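Local structure of ABC transporter sugar binding protein (Xanthomonas axonopodis pv. citri, 3UOR) at residues T31-A36 and L83-Q88; P118-P123 and P341-T346; F148-L153 and P278-N283; K164-M169 and P290-L295. The protein probably binds maltose or a related sugar in the periplasm and delivers it to an ABC transporter, as in other MalE-type solute-binding proteins. All blocks are in the same frame, centred on the assembly; numbering follows the deposited sequence.

Contact 1: residues T31-A36 and L83-Q88; sequences TVRFWA and LPDVCQ
Strands 30-36 and 86-90 are parallel neighbours in the sheet of the N-terminal lobe of this periplasmic-binding-protein fold, and Phe34 pairs with Val86 as Trp35 does with Cys87. The chain between the segments passes through strand 58-64, which flanks strand 30-36 on its other edge, and helix 67-79, so a beta-alpha-beta crossover leads into strand 86-90. Three good backbone bonds knit the pair, Val86 N to Arg33 O (3.0 Å), Trp35 N to Val86 O (3.0 Å) and Gln88 N to Trp35 O (2.9 Å), with a weak fourth from Asp85 N to Arg33 O. At the entrance to the second strand Asp85 takes over a backbone's role: its OD1 accepts from Arg33 N at 2.6 Å through the anti lone pair, while OD2 is held by Ser311. Small beta-branched Val86 suits the face carrying Phe34, where its CG1 meets ring atom CD1 at 3.8 Å under helix 314-324. On the face carrying Trp35 and Cys87, helix 67-79 packs instead. The indole, with CG anti to the carbonyl carbon (chi1 -69°), is laid over Pro84, a compact, rigid ring whose C-H groups fit against the indole face. In this CH-pi contact Pro84 CG sits 3.5 Å from the centroid of the five-membered ring of Trp35, 17° off its normal.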
loop_
_atom_site.group_PDB
_atom_site.type_symbol
_atom_site.label_atom_id
_atom_site.label_comp_id
_atom_site.label_asym_id
_atom_site.label_seq_id
_atom_site.Cartn_x
_atom_site.Cartn_y
_atom_site.Cartn_z
ATOM N N THR A 31 -29.201 5.504 13.460
ATOM C CA THR A 31 -27.820 5.946 13.569
ATOM C C THR A 31 -26.817 4.816 13.381
ATOM O O THR A 31 -26.872 3.788 14.055
ATOM C CB THR A 31 -27.540 6.680 14.885
ATOM O OG1 THR A 31 -28.144 7.978 14.839
ATOM C CG2 THR A 31 -26.042 6.850 15.083
ATOM N N VAL A 32 -25.902 5.036 12.447
ATOM C CA VAL A 32 -24.798 4.131 12.172
ATOM C C VAL A 32 -23.490 4.745 12.682
ATOM O O VAL A 32 -23.210 5.923 12.445
ATOM C CB VAL A 32 -24.718 3.847 10.661
ATOM C CG1 VAL A 32 -23.352 3.371 10.274
ATOM C CG2 VAL A 32 -25.774 2.826 10.279
ATOM N N ARG A 33 -22.702 3.960 13.407
ATOM C CA ARG A 33 -21.404 4.435 13.870
ATOM C C ARG A 33 -20.272 3.943 12.975
ATOM O O ARG A 33 -20.040 2.739 12.822
ATOM C CB ARG A 33 -21.161 4.065 15.328
ATOM C CG ARG A 33 -22.063 4.824 16.294
ATOM C CD ARG A 33 -21.714 4.488 17.728
ATOM N NE ARG A 33 -21.657 3.042 17.934
ATOM C CZ ARG A 33 -20.599 2.389 18.409
ATOM N NH1 ARG A 33 -19.494 3.052 18.748
ATOM N NH2 ARG A 33 -20.655 1.069 18.552
ATOM N N PHE A 34 -19.571 4.912 12.401
ATOM C CA PHE A 34 -18.529 4.685 11.409
ATOM C C PHE A 34 -17.200 5.218 11.955
ATOM O O PHE A 34 -17.043 6.421 12.156
ATOM C CB PHE A 34 -18.923 5.425 10.123
ATOM C CG PHE A 34 -17.907 5.352 9.024
ATOM C CD1 PHE A 34 -16.917 4.384 9.022
ATOM C CD2 PHE A 34 -17.960 6.249 7.976
ATOM C CE1 PHE A 34 -15.982 4.323 7.997
ATOM C CE2 PHE A 34 -17.038 6.194 6.949
ATOM C CZ PHE A 34 -16.043 5.225 6.957
ATOM N N TRP A 35 -16.257 4.321 12.217
ATOM C CA TRP A 35 -14.927 4.725 12.670
ATOM C C TRP A 35 -13.951 4.775 11.502
ATOM O O TRP A 35 -13.875 3.837 10.716
ATOM C CB TRP A 35 -14.383 3.747 13.698
ATOM C CG TRP A 35 -15.083 3.752 14.994
ATOM C CD1 TRP A 35 -16.201 4.459 15.331
ATOM C CD2 TRP A 35 -14.714 3.000 16.156
ATOM N NE1 TRP A 35 -16.552 4.191 16.636
ATOM C CE2 TRP A 35 -15.651 3.299 17.161
ATOM C CE3 TRP A 35 -13.680 2.100 16.439
ATOM C CZ2 TRP A 35 -15.584 2.730 18.431
ATOM C CZ3 TRP A 35 -13.611 1.543 17.692
ATOM C CH2 TRP A 35 -14.560 1.856 18.675
ATOM N N ALA A 36 -13.205 5.871 11.395
ATOM C CA ALA A 36 -12.224 6.037 10.335
ATOM C C ALA A 36 -11.012 6.732 10.946
ATOM O O ALA A 36 -11.099 7.232 12.065
ATOM C CB ALA A 36 -12.813 6.853 9.217
ATOM N N LEU A 83 -18.080 -2.220 19.458
ATOM C CA LEU A 83 -17.601 -1.987 18.097
ATOM C C LEU A 83 -18.583 -1.133 17.301
ATOM O O LEU A 83 -19.790 -1.225 17.491
ATOM C CB LEU A 83 -17.395 -3.315 17.365
ATOM C CG LEU A 83 -16.352 -4.279 17.916
ATOM C CD1 LEU A 83 -16.315 -5.539 17.061
ATOM C CD2 LEU A 83 -14.981 -3.607 17.972
ATOM N N PRO A 84 -18.063 -0.304 16.389
ATOM C CA PRO A 84 -18.952 0.490 15.541
ATOM C C PRO A 84 -19.620 -0.416 14.520
ATOM O O PRO A 84 -19.299 -1.601 14.459
ATOM C CB PRO A 84 -17.991 1.447 14.848
ATOM C CG PRO A 84 -16.708 0.682 14.783
ATOM C CD PRO A 84 -16.645 -0.142 16.027
ATOM N N ASP A 85 -20.537 0.129 13.730
ATOM C CA ASP A 85 -21.188 -0.643 12.676
ATOM C C ASP A 85 -20.284 -0.766 11.470
ATOM O O ASP A 85 -20.047 -1.862 10.965
ATOM C CB ASP A 85 -22.489 0.035 12.256
ATOM C CG ASP A 85 -23.393 0.317 13.439
ATOM O OD1 ASP A 85 -23.576 1.506 13.787
ATOM O OD2 ASP A 85 -23.887 -0.656 14.035
ATOM N N VAL A 86 -19.789 0.372 11.006
ATOM C CA VAL A 86 -18.890 0.387 9.870
ATOM C C VAL A 86 -17.513 0.879 10.311
ATOM O O VAL A 86 -17.388 1.732 11.195
ATOM C CB VAL A 86 -19.461 1.245 8.739
ATOM C CG1 VAL A 86 -18.488 1.297 7.556
ATOM C CG2 VAL A 86 -20.807 0.684 8.315
ATOM N N CYS A 87 -16.473 0.316 9.714
ATOM C CA CYS A 87 -15.126 0.656 10.132
ATOM C C CYS A 87 -14.137 0.591 8.978
ATOM O O CYS A 87 -14.152 -0.346 8.169
ATOM C CB CYS A 87 -14.675 -0.278 11.257
ATOM S SG CYS A 87 -13.127 0.206 12.051
ATOM N N GLN A 88 -13.271 1.594 8.918
ATOM C CA GLN A 88 -12.128 1.586 8.019
ATOM C C GLN A 88 -11.054 0.681 8.626
ATOM O O GLN A 88 -10.669 0.858 9.787
ATOM C CB GLN A 88 -11.570 3.003 7.883
ATOM C CG GLN A 88 -10.253 3.061 7.151
ATOM C CD GLN A 88 -9.581 4.411 7.233
ATOM O OE1 GLN A 88 -10.109 5.350 7.826
ATOM N NE2 GLN A 88 -8.395 4.516 6.630
#

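Contact 2: residues P118-P123 and P341-T346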
loop_
_atom_site.group_PDB
_atom_site.type_symbol
_atom_site.label_atom_id
_atom_site.label_comp_id
_atom_site.label_asym_id
_atom_site.label_seq_id
_atom_site.Cartn_x
_atom_site.Cartn_y
_atom_site.Cartn_z
ATOM N N PRO A 118 -17.415 -7.031 -8.326
ATOM C CA PRO A 118 -16.037 -7.449 -8.053
ATOM C C PRO A 118 -15.176 -7.438 -9.299
ATOM O O PRO A 118 -13.980 -7.175 -9.199
ATOM C CB PRO A 118 -16.198 -8.879 -7.549
ATOM C CG PRO A 118 -17.606 -8.925 -7.007
ATOM C CD PRO A 118 -18.390 -8.074 -7.961
ATOM N N ALA A 119 -15.761 -7.710 -10.460
ATOM C CA ALA A 119 -14.958 -7.778 -11.682
ATOM C C ALA A 119 -14.390 -6.410 -12.061
ATOM O O ALA A 119 -13.473 -6.317 -12.871
ATOM C CB ALA A 119 -15.787 -8.355 -12.853
ATOM N N ASP A 120 -14.942 -5.343 -11.491
ATOM C CA ASP A 120 -14.465 -3.990 -11.820
ATOM C C ASP A 120 -13.337 -3.540 -10.879
ATOM O O ASP A 120 -12.750 -2.474 -11.072
ATOM C CB ASP A 120 -15.626 -2.999 -11.762
ATOM C CG ASP A 120 -15.257 -1.613 -12.268
ATOM O OD1 ASP A 120 -15.572 -0.621 -11.558
ATOM O OD2 ASP A 120 -14.656 -1.517 -13.359
ATOM N N TYR A 121 -13.036 -4.354 -9.861
ATOM C CA TYR A 121 -11.993 -4.013 -8.890
ATOM C C TYR A 121 -10.648 -4.611 -9.294
ATOM O O TYR A 121 -10.574 -5.732 -9.795
ATOM C CB TYR A 121 -12.371 -4.517 -7.486
ATOM C CG TYR A 121 -13.380 -3.635 -6.781
ATOM C CD1 TYR A 121 -12.991 -2.794 -5.759
ATOM C CD2 TYR A 121 -14.723 -3.625 -7.158
ATOM C CE1 TYR A 121 -13.901 -1.980 -5.120
ATOM C CE2 TYR A 121 -15.643 -2.806 -6.514
ATOM C CZ TYR A 121 -15.225 -1.995 -5.498
ATOM O OH TYR A 121 -16.112 -1.178 -4.834
ATOM N N PHE A 122 -9.573 -3.870 -9.089
ATOM C CA PHE A 122 -8.268 -4.425 -9.433
ATOM C C PHE A 122 -8.097 -5.744 -8.675
ATOM O O PHE A 122 -8.406 -5.825 -7.489
ATOM C CB PHE A 122 -7.159 -3.417 -9.143
ATOM C CG PHE A 122 -7.328 -2.116 -9.886
ATOM C CD1 PHE A 122 -7.136 -2.060 -11.257
ATOM C CD2 PHE A 122 -7.684 -0.956 -9.215
ATOM C CE1 PHE A 122 -7.281 -0.865 -11.957
ATOM C CE2 PHE A 122 -7.840 0.243 -9.904
ATOM C CZ PHE A 122 -7.653 0.283 -11.286
ATOM N N PRO A 123 -7.666 -6.799 -9.377
ATOM C CA PRO A 123 -7.732 -8.139 -8.774
ATOM C C PRO A 123 -6.844 -8.275 -7.531
ATOM O O PRO A 123 -7.296 -8.850 -6.553
ATOM C CB PRO A 123 -7.276 -9.072 -9.909
ATOM C CG PRO A 123 -6.508 -8.176 -10.855
ATOM C CD PRO A 123 -7.182 -6.827 -10.767
ATOM N N PRO A 341 -8.552 5.330 -6.161
ATOM C CA PRO A 341 -9.739 4.480 -6.278
ATOM C C PRO A 341 -9.327 3.040 -6.501
ATOM O O PRO A 341 -8.335 2.786 -7.187
ATOM C CB PRO A 341 -10.429 5.029 -7.521
ATOM C CG PRO A 341 -10.059 6.502 -7.529
ATOM C CD PRO A 341 -8.590 6.478 -7.078
ATOM N N PRO A 342 -10.093 2.097 -5.950
ATOM C CA PRO A 342 -9.759 0.674 -6.087
ATOM C C PRO A 342 -10.465 0.007 -7.251
ATOM O O PRO A 342 -10.344 -1.211 -7.359
ATOM C CB PRO A 342 -10.286 0.073 -4.784
ATOM C CG PRO A 342 -11.448 0.917 -4.440
ATOM C CD PRO A 342 -11.128 2.327 -4.931
ATOM N N ARG A 343 -11.176 0.760 -8.099
ATOM C CA ARG A 343 -11.930 0.130 -9.204
ATOM C C ARG A 343 -11.758 0.821 -10.558
ATOM O O ARG A 343 -11.561 2.018 -10.619
ATOM C CB ARG A 343 -13.429 -0.024 -8.856
ATOM C CG ARG A 343 -14.158 1.261 -8.517
ATOM C CD ARG A 343 -15.612 1.003 -8.070
ATOM N NE ARG A 343 -16.346 0.171 -9.023
ATOM C CZ ARG A 343 -17.642 -0.123 -8.908
ATOM N NH1 ARG A 343 -18.358 0.374 -7.898
ATOM N NH2 ARG A 343 -18.226 -0.915 -9.799
ATOM N N ARG A 344 -11.829 0.053 -11.639
ATOM C CA ARG A 344 -11.519 0.585 -12.960
ATOM C C ARG A 344 -12.457 1.673 -13.395
ATOM O O ARG A 344 -12.051 2.611 -14.073
ATOM C CB ARG A 344 -11.560 -0.510 -14.012
ATOM C CG ARG A 344 -10.576 -1.565 -13.738
ATOM C CD ARG A 344 -10.224 -2.309 -14.977
ATOM N NE ARG A 344 -9.360 -3.411 -14.583
ATOM C CZ ARG A 344 -9.817 -4.529 -14.042
ATOM N NH1 ARG A 344 -11.125 -4.680 -13.856
ATOM N NH2 ARG A 344 -8.974 -5.487 -13.692
ATOM N N SER A 345 -13.720 1.563 -13.020
ATOM C CA SER A 345 -14.666 2.523 -13.562
ATOM C C SER A 345 -14.454 3.918 -12.972
ATOM O O SER A 345 -14.711 4.917 -13.632
ATOM C CB SER A 345 -16.121 2.024 -13.476
ATOM O OG SER A 345 -16.565 1.916 -12.146
ATOM N N THR A 346 -13.955 3.999 -11.746
ATOM C CA THR A 346 -13.642 5.315 -11.202
ATOM C C THR A 346 -12.490 5.915 -11.986
ATOM O O THR A 346 -12.442 7.118 -12.198
ATOM C CB THR A 346 -13.248 5.255 -9.745
ATOM O OG1 THR A 346 -14.259 4.555 -9.027
ATOM C CG2 THR A 346 -13.134 6.661 -9.175
HETATM O O HOH W 1 -13.590 -3.293 -15.128
#
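Tyr121 and Arg343 lie with their CA atoms 4.2 Å apart in a single backbone bridge, bounded by bonds from Arg344 N to Asp120 O (2.7 Å) and from Phe122 N to Pro342 O (3.3 Å). Proline suits position 342, where the backbone offers only its carbonyl. Asp120 is the polar hub. Its CG stands anti to the backbone N (chi1 -172°), which carries the carboxylate across to the 341-346 segment. There OD1 gathers several donors: Arg343 NE approaches its anti lone pair at 2.8 Å in a salt bridge, while Ser345 N uses the syn lone pair and Ser345 OG, also at 2.8 Å, comes from the syn side but out of the carboxylate plane. Ser345 is short enough to give both its amide and its hydroxyl to one oxygen. OD2 receives a water that also accepts from Arg344 NH1, and that same nitrogen reaches Ala119 O at 3.0 Å in the guanidinium plane. The aromatic residues fill the flanks. Arg343 CB stands over the centre of the Tyr121 ring, 4.0 Å from its centroid, and the guanidinium lies 25° from the ring plane. Phe122 turns one edge toward Pro341 O, and a face toward Arg344 N. Outside the segments, Arg343 NH1 is held by the carbonyls of Ile115 and Ser325, and Arg344 NE by Glu366. With so many donors converging on it, the Asp120 carboxylate is probably stabilised as the anion, and a largely buried arginine finds its countercharge there.

Contact 3: residues F148-L153 and P278-N283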
loop_
_atom_site.group_PDB
_atom_site.type_symbol
_atom_site.label_atom_id
_atom_site.label_comp_id
_atom_site.label_asym_id
_atom_site.label_seq_id
_atom_site.Cartn_x
_atom_site.Cartn_y
_atom_site.Cartn_z
ATOM N N PHE A 148 8.375 8.619 -8.329
ATOM C CA PHE A 148 8.295 10.034 -8.667
ATOM C C PHE A 148 9.642 10.364 -9.272
ATOM O O PHE A 148 10.659 9.907 -8.765
ATOM C CB PHE A 148 8.077 10.880 -7.400
ATOM C CG PHE A 148 6.702 10.757 -6.830
ATOM C CD1 PHE A 148 5.771 11.778 -6.996
ATOM C CD2 PHE A 148 6.318 9.617 -6.164
ATOM C CE1 PHE A 148 4.485 11.662 -6.484
ATOM C CE2 PHE A 148 5.021 9.494 -5.659
ATOM C CZ PHE A 148 4.111 10.518 -5.815
ATOM N N TYR A 149 9.665 11.151 -10.346
ATOM C CA TYR A 149 10.917 11.428 -11.036
ATOM C C TYR A 149 11.021 12.836 -11.581
ATOM O O TYR A 149 10.010 13.448 -11.933
ATOM C CB TYR A 149 11.164 10.431 -12.170
ATOM C CG TYR A 149 10.230 10.560 -13.346
ATOM C CD1 TYR A 149 8.923 10.060 -13.289
ATOM C CD2 TYR A 149 10.651 11.174 -14.520
ATOM C CE1 TYR A 149 8.055 10.172 -14.382
ATOM C CE2 TYR A 149 9.799 11.290 -15.618
ATOM C CZ TYR A 149 8.505 10.788 -15.546
ATOM O OH TYR A 149 7.686 10.893 -16.637
ATOM N N ARG A 150 12.257 13.337 -11.636
ATOM C CA ARG A 150 12.570 14.608 -12.279
ATOM C C ARG A 150 12.787 14.382 -13.772
ATOM O O ARG A 150 13.774 13.755 -14.176
ATOM C CB ARG A 150 13.819 15.228 -11.657
ATOM C CG ARG A 150 13.634 15.683 -10.200
ATOM C CD ARG A 150 13.169 17.130 -10.134
ATOM N NE ARG A 150 14.031 18.022 -10.931
ATOM C CZ ARG A 150 15.109 18.644 -10.454
ATOM N NH1 ARG A 150 15.466 18.485 -9.185
ATOM N NH2 ARG A 150 15.830 19.436 -11.238
ATOM N N LYS A 151 11.852 14.876 -14.585
ATOM C CA LYS A 151 11.913 14.719 -16.036
ATOM C C LYS A 151 13.163 15.355 -16.630
ATOM O O LYS A 151 13.843 14.758 -17.467
ATOM C CB LYS A 151 10.677 15.328 -16.699
ATOM C CG LYS A 151 9.384 14.619 -16.365
ATOM C CD LYS A 151 8.197 15.248 -17.094
ATOM C CE LYS A 151 6.887 14.550 -16.710
ATOM N NZ LYS A 151 5.677 15.212 -17.274
ATOM N N ASP A 152 13.447 16.577 -16.202
ATOM C CA ASP A 152 14.641 17.279 -16.653
ATOM C C ASP A 152 15.910 16.479 -16.333
ATOM O O ASP A 152 16.743 16.267 -17.207
ATOM C CB ASP A 152 14.693 18.685 -16.049
ATOM C CG ASP A 152 14.577 18.682 -14.530
ATOM O OD1 ASP A 152 14.131 17.665 -13.966
ATOM O OD2 ASP A 152 14.927 19.702 -13.897
ATOM N N LEU A 153 16.049 16.006 -15.097
ATOM C CA LEU A 153 17.239 15.228 -14.728
ATOM C C LEU A 153 17.332 13.925 -15.529
ATOM O O LEU A 153 18.418 13.477 -15.878
ATOM C CB LEU A 153 17.260 14.941 -13.222
ATOM C CG LEU A 153 17.983 15.936 -12.299
ATOM C CD1 LEU A 153 17.619 17.364 -12.634
ATOM C CD2 LEU A 153 17.728 15.655 -10.805
ATOM N N PRO A 278 8.758 27.599 -8.957
ATOM C CA PRO A 278 8.308 28.313 -10.158
ATOM C C PRO A 278 8.558 27.620 -11.506
ATOM O O PRO A 278 7.591 27.220 -12.168
ATOM C CB PRO A 278 9.085 29.620 -10.066
ATOM C CG PRO A 278 9.111 29.896 -8.588
ATOM C CD PRO A 278 9.069 28.548 -7.874
ATOM N N GLY A 279 9.817 27.482 -11.911
ATOM C CA GLY A 279 10.117 26.959 -13.235
ATOM C C GLY A 279 9.868 25.473 -13.446
ATOM O O GLY A 279 10.121 24.946 -14.533
ATOM N N MET A 280 9.343 24.810 -12.417
ATOM C CA MET A 280 9.289 23.348 -12.363
ATOM C C MET A 280 7.954 22.682 -12.688
ATOM O O MET A 280 7.851 21.454 -12.595
ATOM C CB MET A 280 9.727 22.867 -10.981
ATOM C CG MET A 280 11.203 22.843 -10.792
ATOM S SD MET A 280 11.940 21.463 -11.669
ATOM C CE MET A 280 13.324 21.182 -10.565
ATOM N N GLU A 281 6.932 23.456 -13.038
ATOM C CA GLU A 281 5.669 22.838 -13.416
ATOM C C GLU A 281 5.935 21.924 -14.616
ATOM O O GLU A 281 6.605 22.326 -15.574
ATOM C CB GLU A 281 4.594 23.889 -13.726
ATOM C CG GLU A 281 3.260 23.287 -14.194
ATOM C CD GLU A 281 2.032 23.836 -13.453
ATOM O OE1 GLU A 281 1.892 25.073 -13.326
ATOM O OE2 GLU A 281 1.194 23.020 -13.011
ATOM N N GLY A 282 5.457 20.683 -14.541
ATOM C CA GLY A 282 5.631 19.728 -15.627
ATOM C C GLY A 282 7.032 19.163 -15.872
ATOM O O GLY A 282 7.247 18.465 -16.863
ATOM N N ASN A 283 7.986 19.456 -14.993
ATOM C CA ASN A 283 9.299 18.824 -15.071
ATOM C C ASN A 283 9.471 17.639 -14.118
ATOM O O ASN A 283 10.583 17.159 -13.910
ATOM C CB ASN A 283 10.421 19.845 -14.882
ATOM C CG ASN A 283 10.700 20.633 -16.146
ATOM O OD1 ASN A 283 11.282 20.110 -17.101
ATOM N ND2 ASN A 283 10.268 21.891 -16.170
#
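Lys151 N donates to Asn283 O at 2.7 Å, the one hydrogen bond between these segments, and it joins the first turn of helix 151-156 to the residue just before strand 284-287. The donor stands above the carbonyl plane of Asn283, 42° out of it, and the N-H...O angle is only 137°, so the bond is bent at both ends. The aliphatic part of Lys151 lines the same backbone: CB rests on Asn283 O, and CD lies 3.4 Å from Gly282 O. A long, extended lysine serves here because it carries its methylenes along the Gly282-Asn283 backbone, bringing NZ near Gly282 O. Alongside, Asp152 CB meets Asn283 OD1 at 3.8 Å. Met280 lies near Arg150, with SD loosely approaching Asp152 OD2 at 4.1 Å, but its methyl is modelled too close to the guanidinium to be trusted.

The next shell sets these groups in place. Residues 280-283 form a type II beta turn, closed by Asn283 N to Met280 O, and Gly282 takes the positive phi (71°) that glycine accepts readily. Arg150, at the N-cap position, grips Asp152 side-on: NE reaches OD1 at 3.1 Å and NH2 reaches OD2 at 2.8 Å, while Leu153 CD2 covers one face of the guanidinium. Beyond, Arg150 NH1 binds the carbonyl of Phe254, and Tyr149 is bonded through its backbone to Gly285 of strand 284-287. The link to the turn thus rests chiefly on one bent backbone bond and on lysine methylenes lying against carbonyl groups, while the charge of the buried Arg150 is answered by Asp152.

Contact 4: residues K164-M169 and P290-L295; sequences KTWAEM and PGPNGL
Trp166, the first residue of helix 166-180, lays its indole along the loop at 290-295. Its CB passes Gly291 O at 4.0 Å, and CG, anti to the carbonyl carbon (chi1 -79°), brings the ring against the Gly291 peptide, where CD1 lies beside the carbonyl C and O. Farther out, CE2 and CZ2 lie against the Pro292 ring, whose CD stands 3.8 Å from the centroid of the five-membered ring of Trp166, 21° off its normal, in a CH-pi contact. At the ring edge NE1 makes a weak bond to Pro290 O, in plane at 3.3 Å; its stronger partner is Gln203, whose NE2 also binds Pro290 O. Phe229 stacks on the indole and Phe200 meets it nearly at right angles.

Two backbone bonds fix the loop beside the helix start: Trp166 N to Gly291 O (2.7 Å) and Gly291 N to Lys164 O (3.1 Å). Thr165 and Glu168 form a capping box, with Glu168 N bonded to Thr165 OG1 and Glu168 OE1 accepting from Thr165 N. Met169 SD reaches Pro290 CG at 3.8 Å, while Lys164 CB meets Leu295 CD2. Gly294 adopts backbone angles (phi 156°) suited to glycine. At the helix start, therefore, Glu168 N is served by the Thr165 side chain, whereas the loop serves Trp166 N directly through Gly291 O and Ala167 N through a water that donates to Pro292 O.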
loop_
_atom_site.group_PDB
_atom_site.type_symbol
_atom_site.label_atom_id
_atom_site.label_comp_id
_atom_site.label_asym_id
_atom_site.label_seq_id
_atom_site.Cartn_x
_atom_site.Cartn_y
_atom_site.Cartn_z
ATOM N N LYS A 164 11.510 0.360 -17.642
ATOM C CA LYS A 164 10.406 -0.531 -17.292
ATOM C C LYS A 164 10.896 -1.864 -16.774
ATOM O O LYS A 164 10.144 -2.587 -16.116
ATOM C CB LYS A 164 9.474 -0.775 -18.487
ATOM C CG LYS A 164 8.811 0.482 -19.031
ATOM C CD LYS A 164 7.807 0.136 -20.135
ATOM C CE LYS A 164 7.076 1.386 -20.601
ATOM N NZ LYS A 164 5.799 1.040 -21.291
ATOM N N THR A 165 12.144 -2.208 -17.094
ATOM C CA THR A 165 12.740 -3.412 -16.551
ATOM C C THR A 165 13.788 -3.049 -15.502
ATOM O O THR A 165 14.355 -1.958 -15.514
ATOM C CB THR A 165 13.426 -4.233 -17.629
ATOM O OG1 THR A 165 14.656 -3.590 -17.977
ATOM C CG2 THR A 165 12.534 -4.331 -18.876
ATOM N N TRP A 166 14.056 -3.985 -14.604
ATOM C CA TRP A 166 15.162 -3.846 -13.670
ATOM C C TRP A 166 16.467 -3.439 -14.349
ATOM O O TRP A 166 17.104 -2.465 -13.931
ATOM C CB TRP A 166 15.351 -5.138 -12.892
ATOM C CG TRP A 166 14.341 -5.310 -11.755
ATOM C CD1 TRP A 166 13.186 -4.597 -11.555
ATOM C CD2 TRP A 166 14.403 -6.274 -10.697
ATOM N NE1 TRP A 166 12.533 -5.058 -10.436
ATOM C CE2 TRP A 166 13.262 -6.083 -9.887
ATOM C CE3 TRP A 166 15.323 -7.282 -10.351
ATOM C CZ2 TRP A 166 13.017 -6.856 -8.738
ATOM C CZ3 TRP A 166 15.080 -8.051 -9.215
ATOM C CH2 TRP A 166 13.938 -7.831 -8.421
ATOM N N ALA A 167 16.871 -4.165 -15.394
ATOM C CA ALA A 167 18.146 -3.855 -16.057
ATOM C C ALA A 167 18.158 -2.448 -16.651
ATOM O O ALA A 167 19.148 -1.725 -16.529
ATOM C CB ALA A 167 18.483 -4.882 -17.130
ATOM N N GLU A 168 17.061 -2.059 -17.301
ATOM C CA GLU A 168 16.931 -0.691 -17.805
ATOM C C GLU A 168 17.039 0.310 -16.640
ATOM O O GLU A 168 17.649 1.369 -16.759
ATOM C CB GLU A 168 15.591 -0.506 -18.529
ATOM C CG GLU A 168 15.445 -1.351 -19.793
ATOM C CD GLU A 168 14.036 -1.346 -20.367
ATOM O OE1 GLU A 168 13.113 -0.761 -19.731
ATOM O OE2 GLU A 168 13.859 -1.927 -21.462
ATOM N N MET A 169 16.430 -0.026 -15.512
ATOM C CA MET A 169 16.469 0.867 -14.368
ATOM C C MET A 169 17.919 1.056 -13.897
ATOM O O MET A 169 18.354 2.183 -13.593
ATOM C CB MET A 169 15.597 0.336 -13.227
ATOM C CG MET A 169 15.332 1.400 -12.166
ATOM S SD MET A 169 14.425 0.760 -10.763
ATOM C CE MET A 169 14.503 2.198 -9.705
ATOM N N PRO A 290 9.484 -0.365 -12.242
ATOM C CA PRO A 290 10.035 -1.386 -13.144
ATOM C C PRO A 290 10.034 -2.762 -12.488
ATOM O O PRO A 290 10.153 -2.861 -11.269
ATOM C CB PRO A 290 11.473 -0.913 -13.358
ATOM C CG PRO A 290 11.404 0.579 -13.126
ATOM C CD PRO A 290 10.411 0.767 -12.043
ATOM N N GLY A 291 9.878 -3.811 -13.284
ATOM C CA GLY A 291 9.978 -5.173 -12.783
ATOM C C GLY A 291 11.081 -5.919 -13.526
ATOM O O GLY A 291 11.699 -5.364 -14.441
ATOM N N PRO A 292 11.337 -7.180 -13.144
ATOM C CA PRO A 292 12.413 -7.972 -13.757
ATOM C C PRO A 292 12.340 -8.068 -15.292
ATOM O O PRO A 292 13.379 -7.980 -15.968
ATOM C CB PRO A 292 12.223 -9.353 -13.129
ATOM C CG PRO A 292 11.608 -9.060 -11.775
ATOM C CD PRO A 292 10.764 -7.836 -11.946
ATOM N N ASN A 293 11.130 -8.242 -15.820
ATOM C CA ASN A 293 10.912 -8.467 -17.247
ATOM C C ASN A 293 10.055 -7.411 -17.911
ATOM O O ASN A 293 9.724 -7.526 -19.082
ATOM C CB ASN A 293 10.250 -9.818 -17.450
ATOM C CG ASN A 293 11.061 -10.926 -16.856
ATOM O OD1 ASN A 293 12.241 -11.069 -17.165
ATOM N ND2 ASN A 293 10.451 -11.695 -15.969
ATOM N N GLY A 294 9.702 -6.383 -17.153
ATOM C CA GLY A 294 8.798 -5.354 -17.632
ATOM C C GLY A 294 8.152 -4.725 -16.424
ATOM O O GLY A 294 8.508 -5.052 -15.283
ATOM N N LEU A 295 7.220 -3.815 -16.663
ATOM C CA LEU A 295 6.530 -3.159 -15.571
ATOM C C LEU A 295 5.983 -4.237 -14.655
ATOM O O LEU A 295 5.339 -5.177 -15.114
ATOM C CB LEU A 295 5.409 -2.281 -16.115
ATOM C CG LEU A 295 5.935 -1.061 -16.860
ATOM C CD1 LEU A 295 4.786 -0.116 -17.208
ATOM C CD2 LEU A 295 6.926 -0.372 -15.951
HETATM O O HOH W 2 15.742 -6.698 -16.010
#

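How the contacts relate
Contact 1 closes first along the chain, before contact 2 opens; contacts 3 and 4 both fall inside the long loop that contact 2 closes, and their segments alternate. Contact 1 lies in the N-terminal lobe, about 42 Å between centres from contacts 3 and 4, which are about 22 Å apart in the other lobe: contact 3 stands at the end of strand 134-150, where helix 151-156 begins, and contact 4 at the start of helix 166-180, the next helix. Contact 2 sits between, its centre about 24 Å from contact 1 and 25 Å from contact 4. Contacts 1 and 3 reach the same branched sheet. Repeated chain crossings between lobes fit the two-lobed design of periplasmic binding proteins, which typically close around their sugar.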